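Long-range contacts in aminotransferase, classes I and II (Silicibacter pomeroyi DSS-3, PDB 3H14), which probably transfers the amino group of L-aspartate to 2-oxoglutarate with the help of pyridoxal 5'-phosphate, as aminotransferases of its family do: residues A[75-80]-A[273-278]; A[92-97]-A[239-244]; A[98-103]-A[223-228]; A[104-109]-A[259-264]. All coordinates share one frame; numbering follows the deposited sequence. Where two conformers were deposited one is given.

Contact 1 (A[75-80]-A[273-278]); sequences QRIARL and AALDCD. With GOL (glycerol), chain B.
With chi1 at -174° and a bend at chi2 (62°), R76 leaves helix 71-85 along the flank of L275, its CG 3.5 Å from L275 CD1, and turns its guanidinium edge to D276. Two nitrogens grip a single carboxylate oxygen: R76 NE lies 3.0 Å and R76 NH2 3.1 Å from D276 OD1, which sits in the guanidinium plane and takes both from the same face of its own carboxylate. The two faces of that guanidinium are flanked by L275 CB and by CZ of R79. R79 NH2 makes a long charge contact with D276 OD1 (3.8 Å), the oxygen lying well out of its guanidinium plane; R79 NE is salt-bridged to E83. Glycerol, probably from the crystallisation liquor, extends the bonding: R76 NH1 donates to its O1, R76 NH2 to its O2, and its O2 and O3 reach D278 OD1 (2.6 Å) and L275 O. L80 crosses L275 at about a right angle, CD1 against CD2. A methionine in place of R76 would probably leave D276 without its main counter-charge and remove the flat group that lies against the R79 guanidinium. The whole is a salt-bridge network between helix 71-85 and the type I turn A274-C277, which leads into helix 278-302.

Contact 2 (A[92-97]-A[239-244]); sequences GRVVIT and VGWMVV
T97, R93 and M242 bury the most surface where strand 94-97 runs antiparallel to strand 240-243. T97 pairs with G240 through two backbone bonds, T97 N to G240 O and G240 N to T97 O, both 2.8 Å with the donor above the carbonyl plane. Its chi1 of 62° sets OG1 over the G240 peptide, 3.1 Å from G240 C, and a CB on G240 would come tight against that hydroxyl, which is bonded to G99 O. The other branch, T97 CG2, meets M242 SE at 3.8 Å, the two side chains crossing nearly at right angles. M242, a selenomethionine, forms the next hydrogen-bonded pair with V95; its CG lies 3.6 Å from V95 CB, the two side chains side by side and pointing the same way, with V252 of helix 249-258 packed against both. At the other end R93 NE gives V244 O an almost straight bond (2.9 Å, 171°) with the oxygen in the guanidinium plane, while R93 NH2 bridges to D220 and R93 O accepts V244 N. On the sheet's other face V94 CG1 and I96 CD1 rest on W241 CB, against I77 of helix 71-85. This is one end of the seven-stranded sheet of fold type I pyridoxal-phosphate enzymes, whose hallmark is a single antiparallel strand, here 240-243.

Contact 3 (A[98-103]-A[223-228]); sequences PGSSGG and YVINSF
S100 meets the flat peptide carbonyl of N226 from above its plane, OG standing 3.2 Å over N226 O in a weak hydrogen bond that is doubtful because S100 has two conformers. Here the start of helix 100-111, with G99 as N-cap, packs over strand 223-227 of the central sheet of a fold type I aminotransferase; in relatives the corresponding helix start holds the cofactor phosphate, and the same role is probable here. A water lies 2.9 Å from N226 O and 2.8 Å from G99 O. The N226 side-chain amide is turned to the opposite side of the strand, and its OD1 takes S227 N in the carbonyl plane. I225 sends its two branches toward the helix: CG2 to S100 OG at 3.5 Å and CD1 to G103 O at 3.9 Å. A CB on G103 would press within 3.1 Å of I225 CG2, and the absence of a side chain there lets helix and strand close up. Cutting I225 back to an alanine would probably open a gap beneath G103 and take a neighbour from F104. S227, with chi1 -177°, aims OG at S229 and at a second water, 2.6 Å from S227 OG and 2.9 Å from S100 N, which donates to it.

Contact 4 (A[104-109]-A[259-264]); sequences FLLAFT and MFICAP
L105 and L106 of helix 100-111 receive I261 from different directions. L106 and I261 run alongside one another, pointing opposite ways, which brings L106 CD2 to 3.8 Å from I261 CD1, whereas L105 crosses I261 at a slant. The L105-I261 spacing as modelled is too short for carbons and carries no weight. I261 gets there with CG1 anti to its carbonyl carbon (chi1 -58°) and a stretched chi2 (171°), its terminal methyl CD1 leading. The chain delivers this methyl by a Schellman motif: F260, the first residue to leave helix 249-258, has positive phi, and the segment 259-264 then runs as a loop across the surface toward helix 265-274. On the helix 249-258 side, selenomethionine M259 closes the patch loosely, its CE 4.4 Å from L105 CD2 and its SE 4.5 Å from T109 OG1. L106 also packs on V252 and I255 of that helix; L105 touches L135 as well. The hydroxyl of T109 turns back on its own helix, where T109 OG1 donates to L105 O (2.6 Å) and T109 N reaches the same oxygen from the opposite face of the carbonyl plane.

Overall arrangement
Contacts 2 and 3 share one sheet and lie closest, centres about 7 Å apart, joined where W241 O faces N226 N at 2.9 Å. Contacts 3 and 4 use successive turns of helix 100-111, with centres about 9 Å apart, and P98 CG touches I261 CG2 at 3.4 Å. Contact 4 also presses on contact 2, L106 CD1 lying 3.7 Å from M242 SE. Contact 1 covers the other face of the sheet, I77 CD1 meeting I96 CD1 at 3.5 Å; its centre is about 22 Å from that of contact 4, which it does not touch. Contact 3 probably lies nearest the cofactor site, as the equivalent helix start does in relatives.

Contact 1 (A[75-80]-A[273-278])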
loop_
_atom_site.group_PDB
_atom_site.type_symbol
_atom_site.label_atom_id
_atom_site.label_comp_id
_atom_site.label_asym_id
_atom_site.label_seq_id
_atom_site.Cartn_x
_atom_site.Cartn_y
_atom_site.Cartn_z
ATOM N N GLN A 75 -12.288 1.767 -19.892
ATOM C CA GLN A 75 -12.957 0.562 -20.354
ATOM C C GLN A 75 -12.191 -0.709 -19.985
ATOM O O GLN A 75 -12.790 -1.722 -19.602
ATOM C CB GLN A 75 -13.139 0.649 -21.881
ATOM C CG GLN A 75 -14.284 1.560 -22.278
ATOM C CD GLN A 75 -14.171 2.136 -23.691
ATOM O OE1 GLN A 75 -13.474 1.587 -24.557
ATOM N NE2 GLN A 75 -14.865 3.249 -23.927
ATOM N N ARG A 76 -10.868 -0.666 -20.114
ATOM C CA ARG A 76 -10.046 -1.843 -19.776
ATOM C C ARG A 76 -10.055 -2.163 -18.282
ATOM O O ARG A 76 -10.021 -3.326 -17.894
ATOM C CB ARG A 76 -8.597 -1.675 -20.239
ATOM C CG ARG A 76 -7.701 -2.918 -20.050
ATOM C CD ARG A 76 -8.197 -4.119 -20.858
ATOM N NE ARG A 76 -7.448 -5.337 -20.575
ATOM C CZ ARG A 76 -7.659 -6.135 -19.533
ATOM N NH1 ARG A 76 -8.581 -5.847 -18.623
ATOM N NH2 ARG A 76 -6.930 -7.226 -19.383
ATOM N N ILE A 77 -10.032 -1.130 -17.457
ATOM C CA ILE A 77 -10.158 -1.306 -16.014
ATOM C C ILE A 77 -11.537 -1.928 -15.652
ATOM O O ILE A 77 -11.608 -2.893 -14.881
ATOM C CB ILE A 77 -9.900 0.018 -15.286
ATOM C CG1 ILE A 77 -8.417 0.422 -15.414
ATOM C CG2 ILE A 77 -10.302 -0.072 -13.812
ATOM C CD1 ILE A 77 -8.130 1.904 -15.120
ATOM N N ALA A 78 -12.606 -1.391 -16.232
ATOM C CA ALA A 78 -13.950 -1.927 -16.039
ATOM C C ALA A 78 -13.993 -3.426 -16.332
ATOM O O ALA A 78 -14.554 -4.198 -15.554
ATOM C CB ALA A 78 -14.974 -1.163 -16.920
ATOM N N ARG A 79 -13.350 -3.843 -17.427
ATOM C CA ARG A 79 -13.224 -5.266 -17.773
ATOM C C ARG A 79 -12.478 -6.056 -16.682
ATOM O O ARG A 79 -12.838 -7.194 -16.367
ATOM C CB ARG A 79 -12.514 -5.404 -19.127
ATOM C CG ARG A 79 -12.289 -6.833 -19.620
ATOM C CD ARG A 79 -11.790 -6.826 -21.068
ATOM N NE ARG A 79 -10.627 -7.696 -21.255
ATOM C CZ ARG A 79 -9.766 -7.594 -22.264
ATOM N NH1 ARG A 79 -9.907 -6.645 -23.191
ATOM N NH2 ARG A 79 -8.733 -8.432 -22.332
ATOM N N LEU A 80 -11.432 -5.454 -16.106
ATOM C CA LEU A 80 -10.711 -6.083 -14.992
ATOM C C LEU A 80 -11.642 -6.443 -13.815
ATOM O O LEU A 80 -11.487 -7.508 -13.193
ATOM C CB LEU A 80 -9.522 -5.186 -14.543
ATOM C CG LEU A 80 -8.773 -5.536 -13.241
ATOM C CD1 LEU A 80 -7.302 -5.142 -13.298
ATOM C CD2 LEU A 80 -9.425 -4.896 -12.056
ATOM N N ALA A 273 -1.635 -0.913 -21.899
ATOM C CA ALA A 273 -0.941 -2.102 -22.367
ATOM C C ALA A 273 -0.581 -3.059 -21.208
ATOM O O ALA A 273 -0.668 -4.272 -21.362
ATOM C CB ALA A 273 0.302 -1.702 -23.150
ATOM N N ALA A 274 -0.167 -2.507 -20.070
ATOM C CA ALA A 274 0.249 -3.309 -18.897
ATOM C C ALA A 274 -0.845 -4.257 -18.471
ATOM O O ALA A 274 -0.582 -5.404 -18.052
ATOM C CB ALA A 274 0.599 -2.397 -17.748
ATOM N N LEU A 275 -2.085 -3.788 -18.615
ATOM C CA LEU A 275 -3.258 -4.586 -18.255
ATOM C C LEU A 275 -3.360 -5.891 -19.044
ATOM O O LEU A 275 -3.993 -6.848 -18.594
ATOM C CB LEU A 275 -4.527 -3.743 -18.417
ATOM C CG LEU A 275 -4.751 -2.736 -17.283
ATOM C CD1 LEU A 275 -5.521 -1.485 -17.756
ATOM C CD2 LEU A 275 -5.461 -3.432 -16.118
ATOM N N ASP A 276 -2.741 -5.934 -20.223
ATOM C CA ASP A 276 -2.701 -7.177 -21.012
ATOM C C ASP A 276 -1.383 -7.958 -20.883
ATOM O O ASP A 276 -1.199 -8.954 -21.585
ATOM C CB ASP A 276 -2.982 -6.885 -22.471
ATOM C CG ASP A 276 -4.369 -6.371 -22.687
ATOM O OD1 ASP A 276 -5.303 -6.883 -22.027
ATOM O OD2 ASP A 276 -4.520 -5.442 -23.500
ATOM N N CYS A 277 -0.486 -7.537 -19.985
ATOM C CA CYS A 277 0.811 -8.222 -19.772
ATOM C C CYS A 277 0.731 -9.289 -18.675
ATOM O O CYS A 277 1.640 -9.437 -17.851
ATOM C CB CYS A 277 1.922 -7.217 -19.444
ATOM S SG CYS A 277 2.311 -6.056 -20.766
ATOM N N ASP A 278 -0.363 -10.032 -18.684
ATOM C CA ASP A 278 -0.651 -11.073 -17.677
ATOM C C ASP A 278 0.500 -12.046 -17.464
ATOM O O ASP A 278 0.843 -12.352 -16.330
ATOM C CB ASP A 278 -1.914 -11.862 -18.067
ATOM C CG ASP A 278 -3.107 -10.957 -18.374
ATOM O OD1 ASP A 278 -3.857 -10.604 -17.433
ATOM O OD2 ASP A 278 -3.307 -10.621 -19.565
HETATM C C1 GOL B . -7.801 -8.881 -15.663
HETATM O O1 GOL B . -8.541 -8.100 -16.584
HETATM C C2 GOL B . -6.303 -8.900 -15.968
HETATM O O2 GOL B . -6.039 -9.202 -17.320
HETATM C C3 GOL B . -5.698 -7.535 -15.645
HETATM O O3 GOL B . -4.340 -7.442 -16.032
#

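Contact 2 (A[92-97]-A[239-244])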
loop_
_atom_site.group_PDB
_atom_site.type_symbol
_atom_site.label_atom_id
_atom_site.label_comp_id
_atom_site.label_asym_id
_atom_site.label_seq_id
_atom_site.Cartn_x
_atom_site.Cartn_y
_atom_site.Cartn_z
ATOM N N GLY A 92 -17.794 4.467 -17.041
ATOM C CA GLY A 92 -18.044 5.844 -16.638
ATOM C C GLY A 92 -17.716 6.105 -15.178
ATOM O O GLY A 92 -17.489 7.239 -14.794
ATOM N N ARG A 93 -17.725 5.057 -14.358
ATOM C CA ARG A 93 -17.416 5.188 -12.919
ATOM C C ARG A 93 -15.925 5.065 -12.604
ATOM O O ARG A 93 -15.557 5.237 -11.459
ATOM C CB ARG A 93 -18.195 4.130 -12.107
ATOM C CG ARG A 93 -19.668 4.485 -11.948
ATOM C CD ARG A 93 -20.476 3.337 -11.411
ATOM N NE ARG A 93 -20.041 3.040 -10.062
ATOM C CZ ARG A 93 -20.313 1.934 -9.388
ATOM N NH1 ARG A 93 -21.107 0.994 -9.895
ATOM N NH2 ARG A 93 -19.825 1.798 -8.158
ATOM N N VAL A 94 -15.104 4.712 -13.603
ATOM C CA VAL A 94 -13.646 4.599 -13.450
ATOM C C VAL A 94 -13.055 5.971 -13.737
ATOM O O VAL A 94 -13.332 6.563 -14.782
ATOM C CB VAL A 94 -13.047 3.529 -14.394
ATOM C CG1 VAL A 94 -11.442 3.439 -14.276
ATOM C CG2 VAL A 94 -13.671 2.211 -14.112
ATOM N N VAL A 95 -12.327 6.530 -12.764
ATOM C CA VAL A 95 -11.614 7.768 -12.903
ATOM C C VAL A 95 -10.092 7.472 -12.885
ATOM O O VAL A 95 -9.576 6.890 -11.923
ATOM C CB VAL A 95 -11.967 8.726 -11.754
ATOM C CG1 VAL A 95 -11.185 10.030 -11.835
ATOM C CG2 VAL A 95 -13.458 9.013 -11.736
ATOM N N ILE A 96 -9.395 7.898 -13.932
ATOM C CA ILE A 96 -7.966 7.710 -14.042
ATOM C C ILE A 96 -7.287 8.818 -13.252
ATOM O O ILE A 96 -7.626 9.985 -13.403
ATOM C CB ILE A 96 -7.518 7.784 -15.493
ATOM C CG1 ILE A 96 -8.288 6.763 -16.339
ATOM C CG2 ILE A 96 -6.004 7.576 -15.579
ATOM C CD1 ILE A 96 -8.374 5.320 -15.737
ATOM N N THR A 97 -6.333 8.455 -12.402
ATOM C CA THR A 97 -5.694 9.403 -11.493
ATOM C C THR A 97 -4.190 9.398 -11.726
ATOM O O THR A 97 -3.661 8.471 -12.304
ATOM C CB THR A 97 -5.892 8.989 -10.019
ATOM O OG1 THR A 97 -5.271 7.717 -9.838
ATOM C CG2 THR A 97 -7.369 8.882 -9.675
ATOM N N VAL A 239 0.386 6.841 -12.386
ATOM C CA VAL A 239 -0.907 6.542 -12.984
ATOM C C VAL A 239 -1.637 5.543 -12.098
ATOM O O VAL A 239 -1.034 4.608 -11.570
ATOM C CB VAL A 239 -0.788 6.072 -14.485
ATOM C CG1 VAL A 239 0.132 4.841 -14.638
ATOM C CG2 VAL A 239 -2.175 5.780 -15.071
ATOM N N GLY A 240 -2.947 5.757 -11.935
ATOM C CA GLY A 240 -3.773 4.852 -11.164
ATOM C C GLY A 240 -5.230 5.118 -11.518
ATOM O O GLY A 240 -5.527 5.755 -12.535
ATOM N N TRP A 241 -6.130 4.638 -10.678
ATOM C CA TRP A 241 -7.530 4.844 -10.881
ATOM C C TRP A 241 -8.278 4.796 -9.587
ATOM O O TRP A 241 -7.749 4.347 -8.553
ATOM C CB TRP A 241 -8.114 3.805 -11.836
ATOM C CG TRP A 241 -8.402 2.433 -11.309
ATOM C CD1 TRP A 241 -9.566 1.989 -10.736
ATOM C CD2 TRP A 241 -7.522 1.310 -11.340
ATOM N NE1 TRP A 241 -9.461 0.663 -10.423
ATOM C CE2 TRP A 241 -8.218 0.215 -10.782
ATOM C CE3 TRP A 241 -6.217 1.119 -11.792
ATOM C CZ2 TRP A 241 -7.647 -1.057 -10.664
ATOM C CZ3 TRP A 241 -5.641 -0.142 -11.649
ATOM C CH2 TRP A 241 -6.354 -1.212 -11.091
HETATM N N MSE A 242 -9.526 5.265 -9.665
HETATM C CA MSE A 242 -10.476 5.117 -8.588
HETATM C C MSE A 242 -11.842 4.752 -9.184
HETATM O O MSE A 242 -12.078 4.964 -10.373
HETATM C CB MSE A 242 -10.488 6.399 -7.723
HETATM C CG MSE A 242 -10.871 7.652 -8.447
HETATM SE SE MSE A 242 -10.463 9.321 -7.497
HETATM C CE MSE A 242 -11.303 8.870 -5.838
ATOM N N VAL A 243 -12.684 4.106 -8.388
ATOM C CA VAL A 243 -14.066 3.855 -8.755
ATOM C C VAL A 243 -14.929 4.571 -7.734
ATOM O O VAL A 243 -14.712 4.431 -6.525
ATOM C CB VAL A 243 -14.384 2.330 -8.763
ATOM C CG1 VAL A 243 -15.854 2.037 -9.199
ATOM C CG2 VAL A 243 -13.374 1.563 -9.651
ATOM N N VAL A 244 -15.900 5.341 -8.223
ATOM C CA VAL A 244 -16.835 6.076 -7.396
ATOM C C VAL A 244 -18.265 5.743 -7.856
ATOM O O VAL A 244 -18.455 5.242 -8.960
ATOM C CB VAL A 244 -16.579 7.591 -7.481
ATOM C CG1 VAL A 244 -15.152 7.879 -7.100
ATOM C CG2 VAL A 244 -16.832 8.131 -8.910
#

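Contact 3 (A[98-103]-A[223-228])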
loop_
_atom_site.group_PDB
_atom_site.type_symbol
_atom_site.label_atom_id
_atom_site.label_comp_id
_atom_site.label_asym_id
_atom_site.label_seq_id
_atom_site.Cartn_x
_atom_site.Cartn_y
_atom_site.Cartn_z
ATOM N N PRO A 98 -3.498 10.427 -11.249
ATOM C CA PRO A 98 -2.036 10.370 -11.304
ATOM C C PRO A 98 -1.397 9.382 -10.277
ATOM O O PRO A 98 -0.285 9.601 -9.809
ATOM C CB PRO A 98 -1.615 11.810 -11.028
ATOM C CG PRO A 98 -2.785 12.449 -10.334
ATOM C CD PRO A 98 -4.015 11.679 -10.679
ATOM N N GLY A 99 -2.048 8.276 -9.971
ATOM C CA GLY A 99 -1.501 7.364 -8.970
ATOM C C GLY A 99 -2.354 7.365 -7.737
ATOM O O GLY A 99 -3.444 7.935 -7.714
ATOM N N SER A 100 -1.863 6.744 -6.681
ATOM C CA SER A 100 -2.698 6.696 -5.505
ATOM C C SER A 100 -2.706 7.995 -4.713
ATOM O O SER A 100 -3.747 8.323 -4.127
ATOM C CB SER A 100 -2.436 5.463 -4.662
ATOM O OG SER A 100 -3.322 4.450 -5.131
ATOM N N SER A 101 -1.632 8.778 -4.748
ATOM C CA SER A 101 -1.598 10.091 -4.086
ATOM C C SER A 101 -2.744 10.945 -4.623
ATOM O O SER A 101 -3.453 11.603 -3.864
ATOM C CB SER A 101 -0.258 10.805 -4.352
ATOM O OG SER A 101 -0.069 11.968 -3.535
ATOM N N GLY A 102 -2.890 10.925 -5.951
ATOM C CA GLY A 102 -3.945 11.641 -6.665
ATOM C C GLY A 102 -5.320 11.127 -6.300
ATOM O O GLY A 102 -6.265 11.891 -6.183
ATOM N N GLY A 103 -5.444 9.820 -6.150
ATOM C CA GLY A 103 -6.711 9.227 -5.758
ATOM C C GLY A 103 -7.083 9.658 -4.358
ATOM O O GLY A 103 -8.237 10.010 -4.083
ATOM N N TYR A 223 -15.722 4.794 -2.130
ATOM C CA TYR A 223 -14.662 5.151 -3.075
ATOM C C TYR A 223 -13.655 4.008 -3.026
ATOM O O TYR A 223 -13.251 3.597 -1.948
ATOM C CB TYR A 223 -13.983 6.446 -2.667
ATOM C CG TYR A 223 -14.664 7.705 -3.140
ATOM C CD1 TYR A 223 -16.070 7.807 -3.162
ATOM C CD2 TYR A 223 -13.929 8.794 -3.540
ATOM C CE1 TYR A 223 -16.709 8.974 -3.568
ATOM C CE2 TYR A 223 -14.552 9.953 -3.963
ATOM C CZ TYR A 223 -15.964 10.026 -3.970
ATOM O OH TYR A 223 -16.604 11.166 -4.391
ATOM N N VAL A 224 -13.281 3.475 -4.179
ATOM C CA VAL A 224 -12.187 2.474 -4.264
ATOM C C VAL A 224 -10.966 3.183 -4.886
ATOM O O VAL A 224 -11.103 3.922 -5.910
ATOM C CB VAL A 224 -12.607 1.253 -5.105
ATOM C CG1 VAL A 224 -11.409 0.336 -5.428
ATOM C CG2 VAL A 224 -13.673 0.451 -4.420
ATOM N N ILE A 225 -9.802 2.984 -4.266
ATOM C CA ILE A 225 -8.545 3.627 -4.701
ATOM C C ILE A 225 -7.594 2.515 -5.157
ATOM O O ILE A 225 -7.437 1.520 -4.473
ATOM C CB ILE A 225 -7.879 4.484 -3.567
ATOM C CG1 ILE A 225 -8.882 5.467 -2.918
ATOM C CG2 ILE A 225 -6.566 5.180 -4.079
ATOM C CD1 ILE A 225 -9.628 6.387 -3.876
ATOM N N ASN A 226 -7.011 2.680 -6.346
ATOM C CA ASN A 226 -6.054 1.727 -6.862
ATOM C C ASN A 226 -4.938 2.431 -7.639
ATOM O O ASN A 226 -4.897 3.651 -7.779
ATOM C CB ASN A 226 -6.732 0.669 -7.707
ATOM C CG ASN A 226 -6.175 -0.744 -7.462
ATOM O OD1 ASN A 226 -4.953 -0.986 -7.510
ATOM N ND2 ASN A 226 -7.097 -1.705 -7.265
ATOM N N SER A 227 -4.004 1.626 -8.109
ATOM C CA SER A 227 -2.766 2.125 -8.684
ATOM C C SER A 227 -2.189 1.058 -9.603
ATOM O O SER A 227 -2.466 -0.151 -9.431
ATOM C CB SER A 227 -1.767 2.416 -7.568
ATOM O OG SER A 227 -0.541 2.979 -8.073
ATOM N N PHE A 228 -1.369 1.509 -10.552
ATOM C CA PHE A 228 -0.573 0.603 -11.387
ATOM C C PHE A 228 0.819 0.357 -10.814
ATOM O O PHE A 228 1.633 -0.299 -11.459
ATOM C CB PHE A 228 -0.482 1.160 -12.810
ATOM C CG PHE A 228 -1.789 1.134 -13.521
ATOM C CD1 PHE A 228 -2.206 -0.033 -14.138
ATOM C CD2 PHE A 228 -2.630 2.233 -13.534
ATOM C CE1 PHE A 228 -3.395 -0.102 -14.785
ATOM C CE2 PHE A 228 -3.859 2.184 -14.194
ATOM C CZ PHE A 228 -4.252 1.008 -14.800
HETATM O O HOH W 1 -5.787 6.391 -7.451
HETATM O O HOH W 2 0.587 5.154 -7.093
#

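Contact 4 (A[104-109]-A[259-264])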
loop_
_atom_site.group_PDB
_atom_site.type_symbol
_atom_site.label_atom_id
_atom_site.label_comp_id
_atom_site.label_asym_id
_atom_site.label_seq_id
_atom_site.Cartn_x
_atom_site.Cartn_y
_atom_site.Cartn_z
ATOM N N PHE A 104 -6.115 9.592 -3.450
ATOM C CA PHE A 104 -6.365 10.064 -2.073
ATOM C C PHE A 104 -6.750 11.555 -2.032
ATOM O O PHE A 104 -7.688 11.944 -1.323
ATOM C CB PHE A 104 -5.178 9.785 -1.151
ATOM C CG PHE A 104 -4.920 8.332 -0.932
ATOM C CD1 PHE A 104 -5.959 7.471 -0.558
ATOM C CD2 PHE A 104 -3.643 7.803 -1.113
ATOM C CE1 PHE A 104 -5.715 6.118 -0.381
ATOM C CE2 PHE A 104 -3.403 6.418 -0.932
ATOM C CZ PHE A 104 -4.435 5.594 -0.571
ATOM N N LEU A 105 -6.038 12.379 -2.778
ATOM C CA LEU A 105 -6.365 13.791 -2.863
ATOM C C LEU A 105 -7.791 14.014 -3.333
ATOM O O LEU A 105 -8.514 14.862 -2.803
ATOM C CB LEU A 105 -5.386 14.507 -3.804
ATOM C CG LEU A 105 -5.650 15.987 -4.068
ATOM C CD1 LEU A 105 -5.583 16.743 -2.751
ATOM C CD2 LEU A 105 -4.659 16.566 -5.072
ATOM N N LEU A 106 -8.221 13.233 -4.311
ATOM C CA LEU A 106 -9.504 13.465 -4.928
ATOM C C LEU A 106 -10.583 12.946 -4.010
ATOM O O LEU A 106 -11.567 13.642 -3.780
ATOM C CB LEU A 106 -9.576 12.782 -6.288
ATOM C CG LEU A 106 -8.760 13.425 -7.409
ATOM C CD1 LEU A 106 -8.859 12.497 -8.644
ATOM C CD2 LEU A 106 -9.298 14.869 -7.670
ATOM N N ALA A 107 -10.359 11.755 -3.439
ATOM C CA ALA A 107 -11.284 11.210 -2.472
ATOM C C ALA A 107 -11.468 12.170 -1.315
ATOM O O ALA A 107 -12.597 12.486 -0.939
ATOM C CB ALA A 107 -10.843 9.878 -1.998
ATOM N N PHE A 108 -10.377 12.605 -0.700
ATOM C CA PHE A 108 -10.511 13.389 0.506
ATOM C C PHE A 108 -11.144 14.740 0.206
ATOM O O PHE A 108 -11.900 15.258 1.040
ATOM C CB PHE A 108 -9.144 13.611 1.176
ATOM C CG PHE A 108 -8.475 12.352 1.638
ATOM C CD1 PHE A 108 -9.195 11.177 1.830
ATOM C CD2 PHE A 108 -7.114 12.352 1.957
ATOM C CE1 PHE A 108 -8.568 10.039 2.272
ATOM C CE2 PHE A 108 -6.493 11.181 2.377
ATOM C CZ PHE A 108 -7.244 10.043 2.542
ATOM N N THR A 109 -10.853 15.302 -0.979
ATOM C CA THR A 109 -11.439 16.598 -1.351
ATOM C C THR A 109 -12.954 16.525 -1.561
ATOM O O THR A 109 -13.688 17.426 -1.144
ATOM C CB THR A 109 -10.758 17.171 -2.605
ATOM O OG1 THR A 109 -9.360 17.327 -2.324
ATOM C CG2 THR A 109 -11.397 18.531 -2.998
HETATM N N MSE A 259 -8.860 21.391 -10.609
HETATM C CA MSE A 259 -7.529 21.293 -9.958
HETATM C C MSE A 259 -6.433 20.753 -10.882
HETATM O O MSE A 259 -5.302 20.549 -10.434
HETATM C CB MSE A 259 -7.562 20.356 -8.732
HETATM C CG MSE A 259 -8.445 20.782 -7.556
HETATM SE SE MSE A 259 -8.152 19.652 -5.944
HETATM C CE MSE A 259 -6.608 20.498 -5.133
ATOM N N PHE A 260 -6.782 20.479 -12.144
ATOM C CA PHE A 260 -5.876 19.846 -13.125
ATOM C C PHE A 260 -5.083 18.640 -12.586
ATOM O O PHE A 260 -3.862 18.574 -12.737
ATOM C CB PHE A 260 -4.947 20.909 -13.755
ATOM N N ILE A 261 -5.789 17.672 -11.985
ATOM C CA ILE A 261 -5.169 16.459 -11.430
ATOM C C ILE A 261 -5.462 15.247 -12.311
ATOM O O ILE A 261 -6.566 14.676 -12.282
ATOM C CB ILE A 261 -5.702 16.118 -10.015
ATOM C CG1 ILE A 261 -5.480 17.278 -9.034
ATOM C CG2 ILE A 261 -5.033 14.861 -9.481
ATOM C CD1 ILE A 261 -6.169 17.064 -7.706
ATOM N N CYS A 262 -4.480 14.836 -13.089
ATOM C CA CYS A 262 -4.691 13.735 -14.002
ATOM C C CYS A 262 -3.359 13.102 -14.366
ATOM O O CYS A 262 -2.291 13.685 -14.141
ATOM C CB CYS A 262 -5.398 14.234 -15.246
ATOM S SG CYS A 262 -4.358 15.312 -16.156
ATOM N N ALA A 263 -3.445 11.894 -14.892
ATOM C CA ALA A 263 -2.267 11.109 -15.194
ATOM C C ALA A 263 -1.642 11.600 -16.512
ATOM O O ALA A 263 -2.363 12.002 -17.429
ATOM C CB ALA A 263 -2.621 9.661 -15.263
ATOM N N PRO A 264 -0.300 11.577 -16.597
ATOM C CA PRO A 264 0.359 11.885 -17.848
ATOM C C PRO A 264 -0.122 10.962 -18.961
ATOM O O PRO A 264 -0.307 9.776 -18.735
ATOM C CB PRO A 264 1.844 11.630 -17.558
ATOM C CG PRO A 264 1.955 11.239 -16.133
ATOM C CD PRO A 264 0.635 11.236 -15.507
#